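Hexokinase (Schistosoma mansoni, PDB 1BDG) probably catalyses the ATP-dependent phosphorylation of glucose and other hexoses to their 6-phosphates, the entry step of glycolysis. Local coordinates at residues K306-G311 against R361-A366. Sequence-based numbering, arbitrary orientation.
Sequences KILFRG and RIVRYA
The Schellman motif that ends helix 288-304 turns the chain so that the next two residues, I307 and L308, meet I362 and V363 near the start of helix 357-389. K306, with positive phi, is its C-prime residue: I307 N bonds to L302 O and K306 N to V303 O. The contact illustrates how the residues just after a helix end can be packed largely by aliphatic side chains. L308 points at the helix and splits its fork over two residues. L308 CD2 rests on I362 CG2 at 3.6 Å, while L308 CD1 reaches V363 CG2 at 3.8 Å. The two encounters differ in direction, for L308 and I362 run past each other in opposite senses whereas L308 and V363 cross nearly perpendicularly. I362 also divides its work: CG2, anti to the backbone N, serves L308, and the other branch, extended (chi2 174°), carries CD1 to I307. I362 CD1 lies 4.0 Å from I307 CG2 and also close to the carbonyl O of I307. The same methyl of L308 that meets V363, CD1, also lies over one face of the F309 ring, offset toward its rim. The turn beyond is closed by G311 N bonding to L308 O (2.8 Å), and D359, one helical turn before V363, accepts a hydrogen bond from F309 N and forms a salt bridge with R310. All four touching residues are buried within the predicted large subdomain, far from the centre of the chain. Helix 5-16 packs on I307 and I362 through I15 and V12, helix 288-304 supplies I299 and V303 to L308, and helix 340-349 meets F309 and V363 through L346.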
ATOM      1  N   LYS A 306     -15.851   4.050 -30.300  1.00 19.92           N
ATOM      2  CA  LYS A 306     -17.203   3.564 -30.547  1.00 20.49           C
ATOM      3  C   LYS A 306     -17.426   2.084 -30.157  1.00 19.47           C
ATOM      4  O   LYS A 306     -18.390   1.456 -30.598  1.00 17.91           O
ATOM      5  CB  LYS A 306     -17.562   3.781 -32.025  1.00 23.33           C
ATOM      6  CG  LYS A 306     -18.119   5.167 -32.372  1.00 28.09           C
ATOM      7  CD  LYS A 306     -17.133   6.310 -32.064  1.00 30.80           C
ATOM      8  CE  LYS A 306     -17.665   7.675 -32.540  1.00 29.23           C
ATOM      9  NZ  LYS A 306     -16.688   8.768 -32.253  1.00 27.76           N
ATOM     10  N   ILE A 307     -16.561   1.536 -29.309  1.00 18.94           N
ATOM     11  CA  ILE A 307     -16.688   0.139 -28.891  1.00 17.22           C
ATOM     12  C   ILE A 307     -17.521  -0.035 -27.620  1.00 16.27           C
ATOM     13  O   ILE A 307     -17.866  -1.149 -27.257  1.00 17.32           O
ATOM     14  CB  ILE A 307     -15.296  -0.536 -28.754  1.00 16.70           C
ATOM     15  CG1 ILE A 307     -14.466  -0.275 -30.026  1.00 17.97           C
ATOM     16  CG2 ILE A 307     -15.439  -2.049 -28.602  1.00 16.79           C
ATOM     17  CD1 ILE A 307     -13.047  -0.861 -30.037  1.00 14.09           C
ATOM     18  N   LEU A 308     -17.872   1.069 -26.969  1.00 13.74           N
ATOM     19  CA  LEU A 308     -18.701   1.057 -25.760  1.00 13.29           C
ATOM     20  C   LEU A 308     -19.740   2.179 -25.806  1.00 13.61           C
ATOM     21  O   LEU A 308     -19.527   3.221 -26.406  1.00 12.04           O
ATOM     22  CB  LEU A 308     -17.864   1.247 -24.483  1.00 12.93           C
ATOM     23  CG  LEU A 308     -17.418   0.098 -23.566  1.00 12.96           C
ATOM     24  CD1 LEU A 308     -17.153   0.650 -22.175  1.00 10.76           C
ATOM     25  CD2 LEU A 308     -18.466  -0.973 -23.474  1.00 13.22           C
ATOM     26  N   PHE A 309     -20.865   1.952 -25.147  1.00 16.35           N
ATOM     27  CA  PHE A 309     -21.959   2.923 -25.059  1.00 19.11           C
ATOM     28  C   PHE A 309     -22.233   3.708 -26.355  1.00 18.97           C
ATOM     29  O   PHE A 309     -22.553   4.894 -26.317  1.00 18.73           O
ATOM     30  CB  PHE A 309     -21.700   3.896 -23.896  1.00 18.68           C
ATOM     31  CG  PHE A 309     -21.194   3.228 -22.630  1.00 19.75           C
ATOM     32  CD1 PHE A 309     -21.649   1.970 -22.248  1.00 18.95           C
ATOM     33  CD2 PHE A 309     -20.262   3.878 -21.813  1.00 18.62           C
ATOM     34  CE1 PHE A 309     -21.186   1.371 -21.079  1.00 20.22           C
ATOM     35  CE2 PHE A 309     -19.797   3.280 -20.642  1.00 18.70           C
ATOM     36  CZ  PHE A 309     -20.262   2.026 -20.278  1.00 18.69           C
ATOM     37  N   ARG A 310     -22.115   3.033 -27.494  1.00 18.75           N
ATOM     38  CA  ARG A 310     -22.343   3.656 -28.800  1.00 20.16           C
ATOM     39  C   ARG A 310     -21.584   4.960 -28.982  1.00 19.84           C
ATOM     40  O   ARG A 310     -21.999   5.816 -29.764  1.00 20.15           O
ATOM     41  CB  ARG A 310     -23.842   3.887 -29.046  1.00 19.32           C
ATOM     42  CG  ARG A 310     -24.530   2.734 -29.728  1.00 19.29           C
ATOM     43  CD  ARG A 310     -24.373   1.488 -28.891  1.00 21.62           C
ATOM     44  NE  ARG A 310     -24.904   1.693 -27.544  1.00 22.82           N
ATOM     45  CZ  ARG A 310     -24.735   0.842 -26.538  1.00 19.59           C
ATOM     46  NH1 ARG A 310     -24.040  -0.271 -26.722  1.00 18.94           N
ATOM     47  NH2 ARG A 310     -25.261   1.109 -25.349  1.00 19.97           N
ATOM     48  N   GLY A 311     -20.471   5.099 -28.267  1.00 19.79           N
ATOM     49  CA  GLY A 311     -19.662   6.302 -28.364  1.00 20.01           C
ATOM     50  C   GLY A 311     -20.009   7.406 -27.378  1.00 21.14           C
ATOM     51  O   GLY A 311     -19.376   8.454 -27.390  1.00 22.79           O
ATOM     52  N   ARG A 361     -20.467  -7.053 -20.673  1.00 19.68           N
ATOM     53  CA  ARG A 361     -19.468  -8.082 -20.952  1.00 20.57           C
ATOM     54  C   ARG A 361     -18.074  -7.464 -21.153  1.00 20.28           C
ATOM     55  O   ARG A 361     -17.102  -7.881 -20.520  1.00 20.58           O
ATOM     56  CB  ARG A 361     -19.876  -8.909 -22.173  1.00 19.34           C
ATOM     57  CG  ARG A 361     -18.811  -9.895 -22.573  1.00 23.26           C
ATOM     58  CD  ARG A 361     -19.356 -11.085 -23.310  1.00 24.81           C
ATOM     59  NE  ARG A 361     -18.663 -11.315 -24.572  1.00 25.61           N
ATOM     60  CZ  ARG A 361     -18.854 -12.386 -25.335  1.00 27.41           C
ATOM     61  NH1 ARG A 361     -19.714 -13.331 -24.943  1.00 30.38           N
ATOM     62  NH2 ARG A 361     -18.226 -12.494 -26.503  1.00 25.12           N
ATOM     63  N   ILE A 362     -17.992  -6.468 -22.037  1.00 19.86           N
ATOM     64  CA  ILE A 362     -16.746  -5.747 -22.318  1.00 17.54           C
ATOM     65  C   ILE A 362     -16.165  -5.162 -21.025  1.00 18.11           C
ATOM     66  O   ILE A 362     -14.978  -5.308 -20.773  1.00 18.79           O
ATOM     67  CB  ILE A 362     -16.979  -4.588 -23.351  1.00 16.97           C
ATOM     68  CG1 ILE A 362     -17.079  -5.152 -24.770  1.00 13.59           C
ATOM     69  CG2 ILE A 362     -15.918  -3.508 -23.222  1.00 13.09           C
ATOM     70  CD1 ILE A 362     -17.437  -4.131 -25.802  1.00 10.66           C
ATOM     71  N   VAL A 363     -17.007  -4.550 -20.191  1.00 17.45           N
ATOM     72  CA  VAL A 363     -16.546  -3.948 -18.941  1.00 18.07           C
ATOM     73  C   VAL A 363     -16.057  -4.936 -17.870  1.00 18.35           C
ATOM     74  O   VAL A 363     -15.106  -4.637 -17.149  1.00 18.65           O
ATOM     75  CB  VAL A 363     -17.594  -2.956 -18.362  1.00 17.30           C
ATOM     76  CG1 VAL A 363     -17.188  -2.471 -16.986  1.00 18.03           C
ATOM     77  CG2 VAL A 363     -17.714  -1.754 -19.265  1.00 17.47           C
ATOM     78  N   ARG A 364     -16.681  -6.107 -17.759  1.00 19.77           N
ATOM     79  CA  ARG A 364     -16.237  -7.096 -16.763  1.00 19.91           C
ATOM     80  C   ARG A 364     -14.883  -7.685 -17.186  1.00 19.21           C
ATOM     81  O   ARG A 364     -14.075  -8.093 -16.358  1.00 19.50           O
ATOM     82  CB  ARG A 364     -17.271  -8.222 -16.593  1.00 19.56           C
ATOM     83  CG  ARG A 364     -17.062  -9.097 -15.354  1.00 21.97           C
ATOM     84  CD  ARG A 364     -17.045 -10.575 -15.721  1.00 25.30           C
ATOM     85  NE  ARG A 364     -17.002 -11.487 -14.571  1.00 28.16           N
ATOM     86  CZ  ARG A 364     -15.989 -11.584 -13.704  1.00 29.73           C
ATOM     87  NH1 ARG A 364     -14.909 -10.807 -13.833  1.00 26.33           N
ATOM     88  NH2 ARG A 364     -16.043 -12.486 -12.715  1.00 27.55           N
ATOM     89  N   TYR A 365     -14.637  -7.721 -18.486  1.00 18.99           N
ATOM     90  CA  TYR A 365     -13.381  -8.239 -18.998  1.00 17.62           C
ATOM     91  C   TYR A 365     -12.290  -7.208 -18.695  1.00 18.33           C
ATOM     92  O   TYR A 365     -11.182  -7.560 -18.286  1.00 20.33           O
ATOM     93  CB  TYR A 365     -13.503  -8.485 -20.500  1.00 17.99           C
ATOM     94  CG  TYR A 365     -12.292  -9.120 -21.129  1.00 16.39           C
ATOM     95  CD1 TYR A 365     -12.011 -10.468 -20.941  1.00 15.15           C
ATOM     96  CD2 TYR A 365     -11.440  -8.371 -21.941  1.00 16.30           C
ATOM     97  CE1 TYR A 365     -10.912 -11.059 -21.551  1.00 18.01           C
ATOM     98  CE2 TYR A 365     -10.339  -8.944 -22.552  1.00 17.53           C
ATOM     99  CZ  TYR A 365     -10.079 -10.287 -22.359  1.00 19.63           C
ATOM    100  OH  TYR A 365      -9.008 -10.856 -22.996  1.00 20.17           O
ATOM    101  N   ALA A 366     -12.611  -5.931 -18.864  1.00 16.94           N
ATOM    102  CA  ALA A 366     -11.653  -4.882 -18.572  1.00 16.21           C
ATOM    103  C   ALA A 366     -11.227  -4.973 -17.099  1.00 16.10           C
ATOM    104  O   ALA A 366     -10.040  -4.929 -16.804  1.00 17.26           O
ATOM    105  CB  ALA A 366     -12.243  -3.512 -18.913  1.00 14.59           C
TER